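Local coordinates for protein putative retaining b-glycosidase (Saccharophagus degradans, PDB 5A95) that hydrolyses mixed-linkage beta-1,3-1,4-glucans, probably as a retaining family 5 glycoside hydrolase whose specificity towards beta-glucans depends on its quaternary structure, at residues 183-188 / 252-257; 211-216 / 223-228; 215-220 / 247-252. The protein carries 1 engineered substitution. One frame throughout, in Å; residues are numbered along the deposited sequence.

Contact 1 (183-188 / 252-257); sequences VYELFN and AAHPYP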
loop_
_atom_site.group_PDB
_atom_site.type_symbol
_atom_site.label_atom_id
_atom_site.label_comp_id
_atom_site.label_asym_id
_atom_site.label_seq_id
_atom_site.Cartn_x
_atom_site.Cartn_y
_atom_site.Cartn_z
ATOM N N VAL A 183 20.491 19.066 -3.137
ATOM C CA VAL A 183 19.279 19.157 -2.323
ATOM C C VAL A 183 18.302 18.078 -2.767
ATOM O O VAL A 183 18.065 17.880 -3.978
ATOM C CB VAL A 183 18.624 20.546 -2.494
ATOM C CG1 VAL A 183 17.339 20.654 -1.698
ATOM C CG2 VAL A 183 19.579 21.661 -2.109
ATOM N N TYR A 184 17.764 17.362 -1.782
ATOM C CA TYR A 184 16.724 16.352 -1.974
ATOM C C TYR A 184 15.427 16.927 -1.421
ATOM O O TYR A 184 15.224 17.019 -0.216
ATOM C CB TYR A 184 17.069 15.042 -1.262
ATOM C CG TYR A 184 18.236 14.274 -1.846
ATOM C CD1 TYR A 184 18.844 14.645 -3.027
ATOM C CD2 TYR A 184 18.701 13.132 -1.246
ATOM C CE1 TYR A 184 19.888 13.934 -3.556
ATOM C CE2 TYR A 184 19.767 12.417 -1.764
ATOM C CZ TYR A 184 20.382 12.837 -2.916
ATOM O OH TYR A 184 21.444 12.182 -3.494
ATOM N N GLU A 185 14.572 17.374 -2.349
ATOM C CA GLU A 185 13.294 18.023 -1.993
ATOM C C GLU A 185 12.232 16.931 -1.923
ATOM O O GLU A 185 11.748 16.449 -2.939
ATOM C CB GLU A 185 12.972 19.109 -2.976
ATOM C CG GLU A 185 11.686 19.861 -2.662
ATOM C CD GLU A 185 11.528 21.117 -3.499
ATOM O OE1 GLU A 185 12.360 21.304 -4.412
ATOM O OE2 GLU A 185 10.562 21.888 -3.266
ATOM N N LEU A 186 11.904 16.546 -0.705
ATOM C CA LEU A 186 11.265 15.278 -0.393
ATOM C C LEU A 186 9.869 15.095 -0.991
ATOM O O LEU A 186 9.519 13.984 -1.382
ATOM C CB LEU A 186 11.178 15.094 1.123
ATOM C CG LEU A 186 12.525 15.167 1.870
ATOM C CD1 LEU A 186 12.302 14.888 3.361
ATOM C CD2 LEU A 186 13.557 14.226 1.283
ATOM N N PHE A 187 9.091 16.183 -1.026
ATOM C CA PHE A 187 7.709 16.127 -1.513
ATOM C C PHE A 187 7.297 17.548 -1.874
ATOM O O PHE A 187 7.006 18.361 -0.995
ATOM C CB PHE A 187 6.772 15.536 -0.465
ATOM C CG PHE A 187 5.393 15.254 -1.003
ATOM C CD1 PHE A 187 4.451 16.261 -1.089
ATOM C CD2 PHE A 187 5.032 13.977 -1.392
ATOM C CE1 PHE A 187 3.178 15.992 -1.595
ATOM C CE2 PHE A 187 3.788 13.711 -1.893
ATOM C CZ PHE A 187 2.862 14.715 -1.999
ATOM N N ASN A 188 7.249 17.837 -3.178
ATOM C CA ASN A 188 7.042 19.186 -3.711
ATOM C C ASN A 188 6.010 20.032 -2.946
ATOM O O ASN A 188 6.326 21.066 -2.351
ATOM C CB ASN A 188 6.688 19.034 -5.177
ATOM C CG ASN A 188 6.157 20.289 -5.832
ATOM O OD1 ASN A 188 6.755 21.349 -5.812
ATOM N ND2 ASN A 188 4.998 20.138 -6.480
ATOM N N ALA A 252 11.379 24.587 2.335
ATOM C CA ALA A 252 10.857 25.085 1.059
ATOM C C ALA A 252 9.742 26.079 1.307
ATOM O O ALA A 252 8.933 25.909 2.212
ATOM C CB ALA A 252 10.336 23.932 0.203
ATOM N N ALA A 253 9.590 27.030 0.399
ATOM C CA ALA A 253 8.427 27.895 0.326
ATOM C C ALA A 253 8.134 28.143 -1.140
ATOM O O ALA A 253 9.039 28.273 -1.952
ATOM C CB ALA A 253 8.679 29.220 1.027
ATOM N N HIS A 254 6.838 28.249 -1.466
ATOM C CA HIS A 254 6.373 28.505 -2.835
ATOM C C HIS A 254 5.534 29.776 -2.868
ATOM O O HIS A 254 4.284 29.726 -2.942
ATOM C CB HIS A 254 5.579 27.318 -3.368
ATOM C CG HIS A 254 6.434 26.119 -3.663
ATOM N ND1 HIS A 254 5.925 24.964 -4.219
ATOM C CD2 HIS A 254 7.765 25.904 -3.502
ATOM C CE1 HIS A 254 6.893 24.089 -4.373
ATOM N NE2 HIS A 254 8.023 24.649 -3.982
ATOM N N PRO A 255 6.199 30.926 -2.761
ATOM C CA PRO A 255 5.460 32.158 -2.586
ATOM C C PRO A 255 4.994 32.781 -3.919
ATOM O O PRO A 255 5.444 33.868 -4.332
ATOM C CB PRO A 255 6.476 33.043 -1.896
ATOM C CG PRO A 255 7.791 32.618 -2.509
ATOM C CD PRO A 255 7.657 31.136 -2.650
ATOM N N TYR A 256 4.054 32.117 -4.584
ATOM C CA TYR A 256 3.427 32.703 -5.747
ATOM C C TYR A 256 2.675 33.998 -5.367
ATOM O O TYR A 256 2.300 34.181 -4.198
ATOM C CB TYR A 256 2.541 31.669 -6.389
ATOM C CG TYR A 256 3.274 30.630 -7.215
ATOM C CD1 TYR A 256 4.045 30.993 -8.306
ATOM C CD2 TYR A 256 3.121 29.274 -6.960
ATOM C CE1 TYR A 256 4.665 30.049 -9.099
ATOM C CE2 TYR A 256 3.715 28.324 -7.769
ATOM C CZ TYR A 256 4.497 28.712 -8.826
ATOM O OH TYR A 256 5.086 27.739 -9.618
ATOM N N PRO A 257 2.421 34.870 -6.363
ATOM C CA PRO A 257 1.949 36.206 -6.028
ATOM C C PRO A 257 0.631 36.322 -5.285
ATOM O O PRO A 257 0.447 37.248 -4.489
ATOM C CB PRO A 257 1.836 36.922 -7.403
ATOM C CG PRO A 257 1.872 35.836 -8.429
ATOM C CD PRO A 257 2.747 34.765 -7.800
#
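At the glycan-binding mouth of a (beta/alpha)8 barrel, Glu185 and Asn188 meet His254, the first two from the end of strand 181-185 and the loop after it, the histidine from the loop that follows strand 250-252. The closest approach is between Asn188 OD1 and His254 CE1, 3.1 Å apart: the amide oxygen lies in the plane of the imidazole, at its edge, a place suited to a weak CH...O attraction. The two groups are not coplanar, since amide and ring are turned 41° from each other.

Glu185 and His254 extend toward each other from opposite directions, carboxylate and ring planes 72° apart. The glutamate CG stands anti to the backbone N (chi1 -178°) and the chain continues extended, which carries the carboxylate straight out from the strand until OE2 is 3.8 Å from His254 NE2. That is too far for a direct bond, and Thr290 OG1 spans the gap by hydrogen-bonding to both atoms. OE2 also rests 4.0 Å from Ala252 CB, where strand 250-252, two strands along in the barrel, supplies a small methyl.

Asn188 and Glu189 form the Asn-Glu pair found after the fourth barrel strand in family 5 enzymes, and Glu189 OE2 bonds to His254 ND1, so both ring nitrogens are engaged. Arg103 ties the two side chains of 183-188 together, forming a salt bridge with Glu185 OE1 and a hydrogen bond with Asn188 OD1. Asn188 is thereby held with ND2 directed to Ser143 O and to O2 of a bound glucose, while the buried polar ends of Glu185 and His254 lie behind it as a second layer.

Contact 2 (211-216 / 223-228); sequences SLIDMI and VIPLVA. With NA (sodium ion), chain L.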
loop_
_atom_site.group_PDB
_atom_site.type_symbol
_atom_site.label_atom_id
_atom_site.label_comp_id
_atom_site.label_asym_id
_atom_site.label_seq_id
_atom_site.Cartn_x
_atom_site.Cartn_y
_atom_site.Cartn_z
ATOM N N SER A 211 11.083 10.311 8.861
ATOM C CA SER A 211 11.320 8.948 8.416
ATOM C C SER A 211 12.076 8.904 7.101
ATOM O O SER A 211 13.014 8.132 6.924
ATOM C CB SER A 211 9.980 8.207 8.311
ATOM O OG SER A 211 10.144 6.838 7.989
ATOM N N LEU A 212 11.674 9.742 6.152
ATOM C CA LEU A 212 12.390 9.846 4.896
ATOM C C LEU A 212 13.844 10.328 5.132
ATOM O O LEU A 212 14.783 9.803 4.538
ATOM C CB LEU A 212 11.672 10.782 3.923
ATOM C CG LEU A 212 10.299 10.295 3.416
ATOM C CD1 LEU A 212 9.598 11.364 2.620
ATOM C CD2 LEU A 212 10.434 9.042 2.597
ATOM N N ILE A 213 14.007 11.356 5.959
ATOM C CA ILE A 213 15.330 11.889 6.275
ATOM C C ILE A 213 16.219 10.801 6.875
ATOM O O ILE A 213 17.397 10.695 6.526
ATOM C CB ILE A 213 15.219 13.110 7.200
ATOM C CG1 ILE A 213 14.608 14.293 6.419
ATOM C CG2 ILE A 213 16.595 13.494 7.735
ATOM C CD1 ILE A 213 14.024 15.352 7.313
ATOM N N ASP A 214 15.666 9.994 7.772
ATOM C CA ASP A 214 16.496 8.950 8.385
ATOM C C ASP A 214 17.011 7.952 7.357
ATOM O O ASP A 214 18.157 7.539 7.433
ATOM C CB ASP A 214 15.718 8.253 9.504
ATOM C CG ASP A 214 15.556 9.113 10.739
ATOM O OD1 ASP A 214 16.300 10.105 10.881
ATOM O OD2 ASP A 214 14.678 8.810 11.577
ATOM N N MET A 215 16.166 7.539 6.413
ATOM C CA MET A 215 16.608 6.641 5.352
ATOM C C MET A 215 17.698 7.255 4.500
ATOM O O MET A 215 18.652 6.598 4.116
ATOM C CB MET A 215 15.472 6.301 4.364
ATOM C CG MET A 215 14.396 5.383 4.823
ATOM S SD MET A 215 13.132 5.299 3.529
ATOM C CE MET A 215 14.009 4.302 2.308
ATOM N N ILE A 216 17.513 8.531 4.165
ATOM C CA ILE A 216 18.461 9.254 3.337
ATOM C C ILE A 216 19.809 9.400 4.063
ATOM O O ILE A 216 20.878 9.069 3.521
ATOM C CB ILE A 216 17.883 10.610 2.934
ATOM C CG1 ILE A 216 16.725 10.406 1.942
ATOM C CG2 ILE A 216 18.944 11.516 2.327
ATOM C CD1 ILE A 216 15.875 11.641 1.735
ATOM N N VAL A 223 23.926 15.123 2.066
ATOM C CA VAL A 223 22.885 15.767 1.275
ATOM C C VAL A 223 22.067 16.732 2.139
ATOM O O VAL A 223 22.037 16.606 3.385
ATOM C CB VAL A 223 21.980 14.745 0.580
ATOM C CG1 VAL A 223 22.775 13.805 -0.302
ATOM C CG2 VAL A 223 21.165 13.991 1.593
ATOM N N ILE A 224 21.369 17.661 1.477
ATOM C CA ILE A 224 20.485 18.589 2.158
ATOM C C ILE A 224 19.023 18.233 1.868
ATOM O O ILE A 224 18.514 18.472 0.779
ATOM C CB ILE A 224 20.749 20.042 1.709
ATOM C CG1 ILE A 224 22.207 20.451 1.980
ATOM C CG2 ILE A 224 19.773 20.984 2.395
ATOM C CD1 ILE A 224 22.608 21.716 1.235
ATOM N N PRO A 225 18.311 17.669 2.854
ATOM C CA PRO A 225 16.865 17.470 2.693
ATOM C C PRO A 225 16.169 18.817 2.742
ATOM O O PRO A 225 16.501 19.680 3.573
ATOM C CB PRO A 225 16.477 16.598 3.922
ATOM C CG PRO A 225 17.787 16.038 4.438
ATOM C CD PRO A 225 18.767 17.167 4.163
ATOM N N LEU A 226 15.132 18.954 1.922
ATOM C CA LEU A 226 14.332 20.173 1.859
ATOM C C LEU A 226 12.874 19.796 2.136
ATOM O O LEU A 226 12.299 18.941 1.441
ATOM C CB LEU A 226 14.464 20.823 0.485
ATOM C CG LEU A 226 13.758 22.143 0.262
ATOM C CD1 LEU A 226 14.373 23.248 1.063
ATOM C CD2 LEU A 226 13.691 22.551 -1.192
ATOM N N VAL A 227 12.323 20.371 3.208
ATOM C CA VAL A 227 11.018 20.004 3.772
ATOM C C VAL A 227 10.033 21.150 3.558
ATOM O O VAL A 227 10.381 22.308 3.708
ATOM C CB VAL A 227 11.180 19.742 5.286
ATOM C CG1 VAL A 227 9.839 19.580 5.991
ATOM C CG2 VAL A 227 12.035 18.495 5.492
ATOM N N ALA A 228 8.794 20.793 3.215
ATOM C CA ALA A 228 7.729 21.738 2.925
ATOM C C ALA A 228 6.558 21.605 3.905
ATOM O O ALA A 228 6.285 20.530 4.446
ATOM C CB ALA A 228 7.171 21.500 1.537
HETATM NA NA NA L . 18.233 4.967 1.878
HETATM O O HOH W 1 19.994 4.483 -0.171
#
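Two isoleucines one helical turn apart, Ile213 and Ile216, share a first torsion of -70°, which sets CG1 anti to the carbonyl carbon and CG2 anti to the backbone N, yet they offer different branches to the strand. Ile213 uses CG1 and its extension: CG1 comes up to the CB-CG edge of the Pro225 ring, 3.9 Å from Pro225 CB, and CD1 carries on to Val227 CG2 at 4.1 Å. One side chain thus spans two residues of the strand, Pro225 pointing at the helix and Val227 meeting it with CG2. Ile216 instead presents its short branch, whose CG2 meets Val223 CG2 at 3.4 Å. At Val223 a chi1 of -57° places that methyl between the backbone N and the carbonyl carbon.

Each of these pairs crosses at roughly a right angle, so methyl and methylene ends meet without the chains lying alongside each other. The methyl-to-methyl approach of Ile216 and Val223 is tighter than normal van der Waals contact, so packing is locally tight where the helix meets the residue leading into the strand. No hydrogen bond joins the segments, and the contact is wholly apolar and buried.

On another side of the helix, Met215 O binds a sodium ion at 2.8 Å, as does a water, and Thr196 O of the second subunit binds it too, so the ion bridges two chains.

Helix 202-219 is the connection of a beta-alpha-beta crossover between the parallel neighbours 181-185 and 224-227 in the barrel. Ile216 also touches Tyr184 of the first strand and Thr172 of helix 161-174, while Ile213 extends the packing to Ile249, beside strand 250-252.

Contact 3 (215-220 / 247-252); sequences MIYASD and EGIAYA. With NA (sodium ion), chain L.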
loop_
_atom_site.group_PDB
_atom_site.type_symbol
_atom_site.label_atom_id
_atom_site.label_comp_id
_atom_site.label_asym_id
_atom_site.label_seq_id
_atom_site.Cartn_x
_atom_site.Cartn_y
_atom_site.Cartn_z
ATOM N N MET A 215 16.166 7.539 6.413
ATOM C CA MET A 215 16.608 6.641 5.352
ATOM C C MET A 215 17.698 7.255 4.500
ATOM O O MET A 215 18.652 6.598 4.116
ATOM C CB MET A 215 15.472 6.301 4.364
ATOM C CG MET A 215 14.396 5.383 4.823
ATOM S SD MET A 215 13.132 5.299 3.529
ATOM C CE MET A 215 14.009 4.302 2.308
ATOM N N ILE A 216 17.513 8.531 4.165
ATOM C CA ILE A 216 18.461 9.254 3.337
ATOM C C ILE A 216 19.809 9.400 4.063
ATOM O O ILE A 216 20.878 9.069 3.521
ATOM C CB ILE A 216 17.883 10.610 2.934
ATOM C CG1 ILE A 216 16.725 10.406 1.942
ATOM C CG2 ILE A 216 18.944 11.516 2.327
ATOM C CD1 ILE A 216 15.875 11.641 1.735
ATOM N N TYR A 217 19.757 9.889 5.302
ATOM C CA TYR A 217 20.981 10.122 6.076
ATOM C C TYR A 217 21.752 8.849 6.364
ATOM O O TYR A 217 22.983 8.902 6.466
ATOM C CB TYR A 217 20.657 10.885 7.356
ATOM C CG TYR A 217 20.501 12.388 7.209
ATOM C CD1 TYR A 217 20.751 13.069 6.013
ATOM C CD2 TYR A 217 20.134 13.144 8.322
ATOM C CE1 TYR A 217 20.666 14.440 5.954
ATOM C CE2 TYR A 217 20.032 14.518 8.258
ATOM C CZ TYR A 217 20.292 15.161 7.064
ATOM O OH TYR A 217 20.256 16.542 6.996
ATOM N N ALA A 218 21.051 7.725 6.481
ATOM C CA ALA A 218 21.717 6.444 6.679
ATOM C C ALA A 218 22.588 6.087 5.477
ATOM O O ALA A 218 23.515 5.290 5.614
ATOM C CB ALA A 218 20.690 5.334 6.930
ATOM N N SER A 219 22.218 6.604 4.304
ATOM C CA SER A 219 22.888 6.313 3.036
ATOM C C SER A 219 23.874 7.412 2.608
ATOM O O SER A 219 24.912 7.082 2.037
ATOM C CB SER A 219 21.791 6.089 1.997
ATOM O OG SER A 219 22.320 5.838 0.714
ATOM N N ASP A 220 23.575 8.687 2.888
ATOM C CA ASP A 220 24.465 9.806 2.560
ATOM C C ASP A 220 24.118 10.986 3.456
ATOM O O ASP A 220 23.139 11.687 3.241
ATOM C CB ASP A 220 24.308 10.172 1.096
ATOM C CG ASP A 220 25.314 11.207 0.615
ATOM O OD1 ASP A 220 26.046 11.796 1.439
ATOM O OD2 ASP A 220 25.346 11.458 -0.600
ATOM N N GLU A 247 19.383 17.678 12.075
ATOM C CA GLU A 247 20.304 18.695 11.609
ATOM C C GLU A 247 20.377 18.695 10.087
ATOM O O GLU A 247 20.090 17.693 9.429
ATOM C CB GLU A 247 21.718 18.432 12.151
ATOM C CG GLU A 247 21.873 18.511 13.658
ATOM C CD GLU A 247 21.937 19.930 14.174
ATOM O OE1 GLU A 247 22.502 20.810 13.464
ATOM O OE2 GLU A 247 21.413 20.162 15.287
ATOM N N GLY A 248 20.802 19.822 9.536
ATOM C CA GLY A 248 21.148 19.941 8.137
ATOM C C GLY A 248 19.989 20.030 7.162
ATOM O O GLY A 248 20.169 19.758 5.996
ATOM N N ILE A 249 18.848 20.484 7.675
ATOM C CA ILE A 249 17.559 20.589 6.967
ATOM C C ILE A 249 17.373 22.005 6.464
ATOM O O ILE A 249 17.665 22.968 7.182
ATOM C CB ILE A 249 16.377 20.262 7.988
ATOM C CG1 ILE A 249 16.627 18.901 8.643
ATOM C CG2 ILE A 249 14.994 20.308 7.381
ATOM C CD1 ILE A 249 16.879 17.809 7.641
ATOM N N ALA A 250 16.888 22.143 5.235
ATOM C CA ALA A 250 16.395 23.408 4.733
ATOM C C ALA A 250 14.886 23.296 4.550
ATOM O O ALA A 250 14.334 22.180 4.470
ATOM C CB ALA A 250 17.064 23.743 3.416
ATOM N N TYR A 251 14.213 24.444 4.502
ATOM C CA TYR A 251 12.766 24.457 4.310
ATOM C C TYR A 251 12.405 25.144 2.986
ATOM O O TYR A 251 13.030 26.117 2.567
ATOM C CB TYR A 251 12.070 25.138 5.511
ATOM C CG TYR A 251 12.142 24.332 6.773
ATOM C CD1 TYR A 251 11.239 23.312 6.998
ATOM C CD2 TYR A 251 13.135 24.558 7.726
ATOM C CE1 TYR A 251 11.280 22.557 8.156
ATOM C CE2 TYR A 251 13.207 23.788 8.875
ATOM C CZ TYR A 251 12.257 22.804 9.101
ATOM O OH TYR A 251 12.301 22.025 10.234
ATOM N N ALA A 252 11.379 24.587 2.335
ATOM C CA ALA A 252 10.857 25.085 1.059
ATOM C C ALA A 252 9.742 26.079 1.307
ATOM O O ALA A 252 8.933 25.909 2.212
ATOM C CB ALA A 252 10.336 23.932 0.203
HETATM NA NA NA L . 18.233 4.967 1.878
HETATM O O HOH W 1 19.994 4.483 -0.171
#
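Hydrogen bonding across the contact comes from Tyr217, whose phenol OH donates to Glu247 O at 2.7 Å. The hydroxyl approaches within the carbonyl plane, on a lone pair, with a C=O...O angle of 145°, and the acceptor in turn lies in the plane of the tyrosine ring, at its edge. Tyr217 CG is anti to the carbonyl carbon (chi1 -81°), which swings the ring off the helix toward the loop at 247-249. Gly248 O, 3.4 Å from Tyr217 OH, is badly angled and forms no bond.

The apolar part is small. Ile249 CD1 lies 4.4 Å from Tyr217 CZ, oblique to the ring, and Pro225 of the neighbouring strand packs on the same tyrosine.

A cation-pi contact, different in kind, comes to the Tyr217 ring from Lys221, just beyond the segment.

Within segment 215-220 the helix closes on a shared acceptor, since Ile216 O receives the N-H groups of both Ser219 and Asp220. Ser219 OG also accepts from a water at 2.8 Å, and that water is a ligand of the sodium ion bridging to the second subunit. The last turn is thereby linked to the ion a second time.

Tyr217 reaches past strand 224-227 to the loop that leads into the next strand, joining an outer helix to the loop at the N-terminal end of strand 250-252 in the parallel (beta/alpha)8 barrel.

In the fold
The three contacts share neighbouring strands of one barrel: 181-185, 224-227 and 250-252. Contacts 2 and 3, with centres about 4 Å apart, use the same helix and the same sodium ion at the interface with the second subunit. Contact 1 lies deeper, its centre about 5 Å from that of the chain and 13 and 15 Å from contacts 2 and 3. The sheet joins them: Leu226 N is 2.9 Å from Tyr184 O, and Ala252 N, in a residue common to contacts 1 and 3, is 2.8 Å from Val227 O. Of the three, contact 1 reaches the sugar, with the side chain of Asn188 about 3 Å from a bound glucose.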